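PDB 2OG5: putative oxygenase from Streptomyces coelicolor, which catalyses the iron(II)- and 2-oxoglutarate-dependent 3-hydroxylation of L-asparagine, supplying (2S,3S)-3-hydroxyasparagine for assembly of the calcium-dependent lipopeptide antibiotic. Local coordinates for residues E67-W79 against A130-P143. Sequence-based numbering, arbitrary orientation.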
loop_
_atom_site.group_PDB
_atom_site.type_symbol
_atom_site.label_atom_id
_atom_site.label_comp_id
_atom_site.label_asym_id
_atom_site.label_seq_id
_atom_site.Cartn_x
_atom_site.Cartn_y
_atom_site.Cartn_z
ATOM N N GLU A 67 -5.985 -6.621 -20.983
ATOM C CA GLU A 67 -5.537 -7.950 -21.404
ATOM C C GLU A 67 -4.314 -8.433 -20.623
ATOM O O GLU A 67 -4.113 -9.636 -20.467
ATOM C CB GLU A 67 -5.257 -7.987 -22.913
ATOM C CG GLU A 67 -4.031 -7.229 -23.359
ATOM C CD GLU A 67 -3.925 -7.164 -24.864
ATOM O OE1 GLU A 67 -3.884 -8.240 -25.500
ATOM O OE2 GLU A 67 -3.902 -6.037 -25.402
ATOM N N TRP A 68 -3.497 -7.497 -20.144
ATOM C CA TRP A 68 -2.312 -7.843 -19.360
ATOM C C TRP A 68 -2.749 -8.176 -17.948
ATOM O O TRP A 68 -2.243 -9.127 -17.353
ATOM C CB TRP A 68 -1.314 -6.685 -19.356
ATOM C CG TRP A 68 0.140 -7.065 -19.241
ATOM C CD1 TRP A 68 1.010 -7.243 -20.275
ATOM C CD2 TRP A 68 0.910 -7.261 -18.040
ATOM N NE1 TRP A 68 2.258 -7.551 -19.800
ATOM C CE2 TRP A 68 2.226 -7.566 -18.434
ATOM C CE3 TRP A 68 0.614 -7.215 -16.671
ATOM C CZ2 TRP A 68 3.236 -7.825 -17.522
ATOM C CZ3 TRP A 68 1.624 -7.463 -15.770
ATOM C CH2 TRP A 68 2.920 -7.760 -16.200
ATOM N N VAL A 69 -3.687 -7.404 -17.406
ATOM C CA VAL A 69 -4.223 -7.734 -16.080
ATOM C C VAL A 69 -4.878 -9.114 -16.121
ATOM O O VAL A 69 -4.722 -9.885 -15.186
ATOM C CB VAL A 69 -5.202 -6.656 -15.538
ATOM C CG1 VAL A 69 -5.709 -7.034 -14.153
ATOM C CG2 VAL A 69 -4.514 -5.301 -15.453
ATOM N N GLU A 70 -5.589 -9.433 -17.203
ATOM C CA GLU A 70 -6.168 -10.774 -17.374
ATOM C C GLU A 70 -5.093 -11.866 -17.392
ATOM O O GLU A 70 -5.253 -12.902 -16.748
ATOM C CB GLU A 70 -7.003 -10.827 -18.656
ATOM C CG GLU A 70 -7.734 -12.153 -18.895
ATOM C CD GLU A 70 -8.570 -12.158 -20.172
ATOM O OE1 GLU A 70 -8.613 -11.121 -20.877
ATOM O OE2 GLU A 70 -9.159 -13.215 -20.501
ATOM N N ALA A 71 -3.995 -11.636 -18.114
ATOM C CA ALA A 71 -2.878 -12.593 -18.102
ATOM C C ALA A 71 -2.315 -12.751 -16.686
ATOM O O ALA A 71 -1.968 -13.857 -16.260
ATOM C CB ALA A 71 -1.782 -12.167 -19.061
ATOM N N ALA A 72 -2.241 -11.644 -15.945
ATOM C CA ALA A 72 -1.749 -11.680 -14.567
ATOM C C ALA A 72 -2.690 -12.495 -13.680
ATOM O O ALA A 72 -2.250 -13.277 -12.839
ATOM C CB ALA A 72 -1.578 -10.253 -14.028
ATOM N N ARG A 73 -3.993 -12.304 -13.856
ATOM C CA ARG A 73 -4.988 -13.077 -13.101
ATOM C C ARG A 73 -4.825 -14.573 -13.356
ATOM O O ARG A 73 -4.799 -15.373 -12.427
ATOM C CB ARG A 73 -6.396 -12.626 -13.491
ATOM C CG ARG A 73 -7.519 -13.247 -12.677
ATOM C CD ARG A 73 -8.876 -12.674 -13.072
ATOM N NE ARG A 73 -8.890 -11.257 -12.724
ATOM C CZ ARG A 73 -8.886 -10.237 -13.569
ATOM N NH1 ARG A 73 -8.920 -10.408 -14.895
ATOM N NH2 ARG A 73 -8.855 -9.012 -13.055
ATOM N N ASN A 74 -4.711 -14.942 -14.624
ATOM C CA ASN A 74 -4.510 -16.342 -14.980
ATOM C C ASN A 74 -3.193 -16.892 -14.436
ATOM O O ASN A 74 -3.137 -18.023 -13.951
ATOM C CB ASN A 74 -4.594 -16.511 -16.496
ATOM C CG ASN A 74 -6.021 -16.348 -17.021
ATOM O OD1 ASN A 74 -6.238 -15.761 -18.090
ATOM N ND2 ASN A 74 -6.992 -16.867 -16.277
ATOM N N ALA A 75 -2.136 -16.092 -14.499
ATOM C CA ALA A 75 -0.819 -16.523 -14.021
ATOM C C ALA A 75 -0.798 -16.677 -12.499
ATOM O O ALA A 75 -0.116 -17.552 -11.973
ATOM C CB ALA A 75 0.267 -15.550 -14.486
ATOM N N TRP A 76 -1.552 -15.843 -11.786
ATOM C CA TRP A 76 -1.653 -15.996 -10.337
ATOM C C TRP A 76 -2.046 -17.432 -9.965
ATOM O O TRP A 76 -1.530 -18.015 -9.021
ATOM C CB TRP A 76 -2.672 -15.012 -9.754
ATOM C CG TRP A 76 -3.013 -15.342 -8.352
ATOM C CD1 TRP A 76 -4.144 -15.954 -7.908
ATOM C CD2 TRP A 76 -2.186 -15.139 -7.203
ATOM N NE1 TRP A 76 -4.086 -16.126 -6.553
ATOM C CE2 TRP A 76 -2.893 -15.634 -6.089
ATOM C CE3 TRP A 76 -0.919 -14.583 -7.003
ATOM C CZ2 TRP A 76 -2.373 -15.577 -4.789
ATOM C CZ3 TRP A 76 -0.412 -14.524 -5.718
ATOM C CH2 TRP A 76 -1.134 -15.020 -4.632
ATOM N N HIS A 77 -2.971 -18.006 -10.721
ATOM C CA HIS A 77 -3.473 -19.330 -10.387
ATOM C C HIS A 77 -2.495 -20.462 -10.666
ATOM O O HIS A 77 -2.749 -21.595 -10.255
ATOM C CB HIS A 77 -4.837 -19.536 -11.037
ATOM C CG HIS A 77 -5.893 -18.724 -10.369
ATOM N ND1 HIS A 77 -6.348 -19.029 -9.107
ATOM C CD2 HIS A 77 -6.508 -17.572 -10.725
ATOM C CE1 HIS A 77 -7.225 -18.117 -8.728
ATOM N NE2 HIS A 77 -7.337 -17.218 -9.687
ATOM N N ALA A 78 -1.374 -20.149 -11.322
ATOM C CA ALA A 78 -0.247 -21.087 -11.446
ATOM C C ALA A 78 0.697 -21.076 -10.231
ATOM O O ALA A 78 1.558 -21.952 -10.119
ATOM C CB ALA A 78 0.554 -20.793 -12.719
ATOM N N TRP A 79 0.571 -20.091 -9.337
ATOM C CA TRP A 79 1.436 -20.029 -8.148
ATOM C C TRP A 79 1.284 -21.281 -7.284
ATOM O O TRP A 79 0.234 -21.926 -7.300
ATOM C CB TRP A 79 1.127 -18.816 -7.265
ATOM C CG TRP A 79 1.639 -17.496 -7.737
ATOM C CD1 TRP A 79 1.602 -17.008 -9.005
ATOM C CD2 TRP A 79 2.217 -16.462 -6.922
ATOM N NE1 TRP A 79 2.129 -15.728 -9.035
ATOM C CE2 TRP A 79 2.517 -15.376 -7.771
ATOM C CE3 TRP A 79 2.508 -16.352 -5.559
ATOM C CZ2 TRP A 79 3.094 -14.188 -7.300
ATOM C CZ3 TRP A 79 3.085 -15.173 -5.090
ATOM C CH2 TRP A 79 3.372 -14.109 -5.958
ATOM N N ALA A 130 6.150 -5.496 -12.118
ATOM C CA ALA A 130 4.736 -5.384 -12.487
ATOM C C ALA A 130 4.047 -6.744 -12.457
ATOM O O ALA A 130 2.897 -6.857 -12.032
ATOM C CB ALA A 130 4.577 -4.742 -13.862
ATOM N N ALA A 131 4.739 -7.778 -12.922
ATOM C CA ALA A 131 4.186 -9.128 -12.948
ATOM C C ALA A 131 3.864 -9.597 -11.537
ATOM O O ALA A 131 2.757 -10.033 -11.249
ATOM C CB ALA A 131 5.166 -10.108 -13.640
ATOM N N VAL A 132 4.834 -9.502 -10.640
ATOM C CA VAL A 132 4.614 -9.910 -9.255
ATOM C C VAL A 132 3.445 -9.147 -8.602
ATOM O O VAL A 132 2.560 -9.744 -7.979
ATOM C CB VAL A 132 5.896 -9.731 -8.426
ATOM C CG1 VAL A 132 5.618 -9.905 -6.941
ATOM C CG2 VAL A 132 6.969 -10.710 -8.908
ATOM N N LEU A 133 3.444 -7.824 -8.741
ATOM C CA LEU A 133 2.416 -7.019 -8.098
ATOM C C LEU A 133 1.031 -7.283 -8.666
ATOM O O LEU A 133 0.073 -7.402 -7.906
ATOM C CB LEU A 133 2.751 -5.530 -8.197
ATOM C CG LEU A 133 3.825 -5.056 -7.216
ATOM C CD1 LEU A 133 4.384 -3.708 -7.678
ATOM C CD2 LEU A 133 3.287 -4.945 -5.779
ATOM N N LEU A 134 0.897 -7.349 -9.989
ATOM C CA LEU A 134 -0.442 -7.466 -10.558
ATOM C C LEU A 134 -0.995 -8.886 -10.378
ATOM O O LEU A 134 -2.205 -9.072 -10.198
ATOM C CB LEU A 134 -0.486 -6.983 -12.014
ATOM C CG LEU A 134 -0.240 -5.471 -12.188
ATOM C CD1 LEU A 134 -0.406 -5.023 -13.640
ATOM C CD2 LEU A 134 -1.141 -4.635 -11.291
ATOM N N MET A 135 -0.128 -9.897 -10.391
ATOM C CA MET A 135 -0.578 -11.266 -10.072
ATOM C C MET A 135 -1.123 -11.308 -8.646
ATOM O O MET A 135 -2.234 -11.789 -8.412
ATOM C CB MET A 135 0.548 -12.293 -10.242
ATOM C CG MET A 135 0.895 -12.583 -11.684
ATOM S SD MET A 135 2.076 -13.942 -11.908
ATOM C CE MET A 135 3.573 -13.234 -11.207
ATOM N N THR A 136 -0.378 -10.761 -7.693
ATOM C CA THR A 136 -0.811 -10.788 -6.295
ATOM C C THR A 136 -2.099 -9.989 -6.099
ATOM O O THR A 136 -2.983 -10.405 -5.351
ATOM C CB THR A 136 0.270 -10.265 -5.344
ATOM O OG1 THR A 136 1.497 -10.964 -5.602
ATOM C CG2 THR A 136 -0.140 -10.471 -3.887
ATOM N N ALA A 137 -2.216 -8.847 -6.771
ATOM C CA ALA A 137 -3.434 -8.046 -6.684
ATOM C C ALA A 137 -4.650 -8.842 -7.132
ATOM O O ALA A 137 -5.711 -8.783 -6.512
ATOM C CB ALA A 137 -3.302 -6.775 -7.528
ATOM N N CYS A 138 -4.490 -9.598 -8.218
ATOM C CA CYS A 138 -5.582 -10.425 -8.722
ATOM C C CYS A 138 -5.919 -11.612 -7.815
ATOM O O CYS A 138 -7.028 -12.154 -7.884
ATOM C CB CYS A 138 -5.268 -10.914 -10.140
ATOM S SG CYS A 138 -5.321 -9.645 -11.390
ATOM N N GLY A 139 -4.963 -12.055 -6.999
ATOM C CA GLY A 139 -5.213 -13.063 -5.985
ATOM C C GLY A 139 -5.988 -12.560 -4.783
ATOM O O GLY A 139 -6.825 -13.287 -4.223
ATOM N N LEU A 140 -5.717 -11.325 -4.361
ATOM C CA LEU A 140 -6.382 -10.738 -3.195
ATOM C C LEU A 140 -7.707 -10.054 -3.532
ATOM O O LEU A 140 -8.536 -9.816 -2.656
ATOM C CB LEU A 140 -5.460 -9.735 -2.504
ATOM C CG LEU A 140 -4.365 -10.340 -1.641
ATOM C CD1 LEU A 140 -3.373 -9.260 -1.213
ATOM C CD2 LEU A 140 -4.967 -11.038 -0.424
ATOM N N GLY A 141 -7.888 -9.698 -4.800
ATOM C CA GLY A 141 -9.062 -8.949 -5.234
ATOM C C GLY A 141 -8.801 -8.556 -6.672
ATOM O O GLY A 141 -8.726 -9.425 -7.532
ATOM N N ASP A 142 -8.678 -7.256 -6.929
ATOM C CA ASP A 142 -8.227 -6.742 -8.227
ATOM C C ASP A 142 -7.373 -5.522 -7.995
ATOM O O ASP A 142 -7.531 -4.827 -6.996
ATOM C CB ASP A 142 -9.424 -6.350 -9.088
ATOM C CG ASP A 142 -10.211 -7.557 -9.551
ATOM O OD1 ASP A 142 -9.725 -8.266 -10.462
ATOM O OD2 ASP A 142 -11.294 -7.826 -8.996
ATOM N N PRO A 143 -6.449 -5.240 -8.921
ATOM C CA PRO A 143 -5.709 -4.002 -8.785
ATOM C C PRO A 143 -6.592 -2.814 -9.121
ATOM O O PRO A 143 -7.581 -2.957 -9.826
ATOM C CB PRO A 143 -4.595 -4.148 -9.814
ATOM C CG PRO A 143 -5.206 -5.008 -10.879
ATOM C CD PRO A 143 -6.087 -5.985 -10.140
HETATM O O HOH W 1 -9.004 -10.999 -9.955
HETATM O O HOH W 2 -8.144 -14.813 -8.433
#
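R73 reaches from helix 67-76 to D142, just past the end of helix 130-140, in a salt bridge of 2.8 Å from NH2 to OD1. The guanidinium and carboxylate planes stand 62° apart, and the direct contact runs through NH2 alone, meeting OD1 nearly along its C-O bond. Water 1, lying in the guanidinium plane, accepts from R73 NE and donates to D142 OD1, closing a second path between the same groups; NH2 also bonds to Y348 OH. Water 2 links H77 NE2 to the carbonyl of C138.

At the other end, W79 NE1 points almost straight at M135 SD (3.4 Å, 171°), a weak hydrogen bond and an edge-on Met-aromatic contact. The same sulfur rests against A75 CB at 3.5 Å, and the bend of the methionine at chi3 brings CE beside W79 NE1 (3.6 Å). Between these ends lies the W76 indole. With CG anti to the backbone N, its five-membered ring lies against G139, whose CA sits 3.5 Å from the ring centroid in a CH-pi contact. W76 CZ3 in turn lies over the W79 ring.

The helices cross at -71°, with axes only 7.8 Å apart, where A72 packs on the backbone between L134 and M135. Beside it, C138 SG touches V69 CG1 and R73 CB, while toward the start of helix 67-76 W68 turns its ring edge to A131 CA (3.7 Å). L134 and T136 also pack against strands 326-333 and 191-196, respectively. Apolar and sulfur contacts thus fasten helix 67-76 to a helix backing the jelly-roll sheet, while charge and water join the partly exposed side, where R73, C138 and D142 lie.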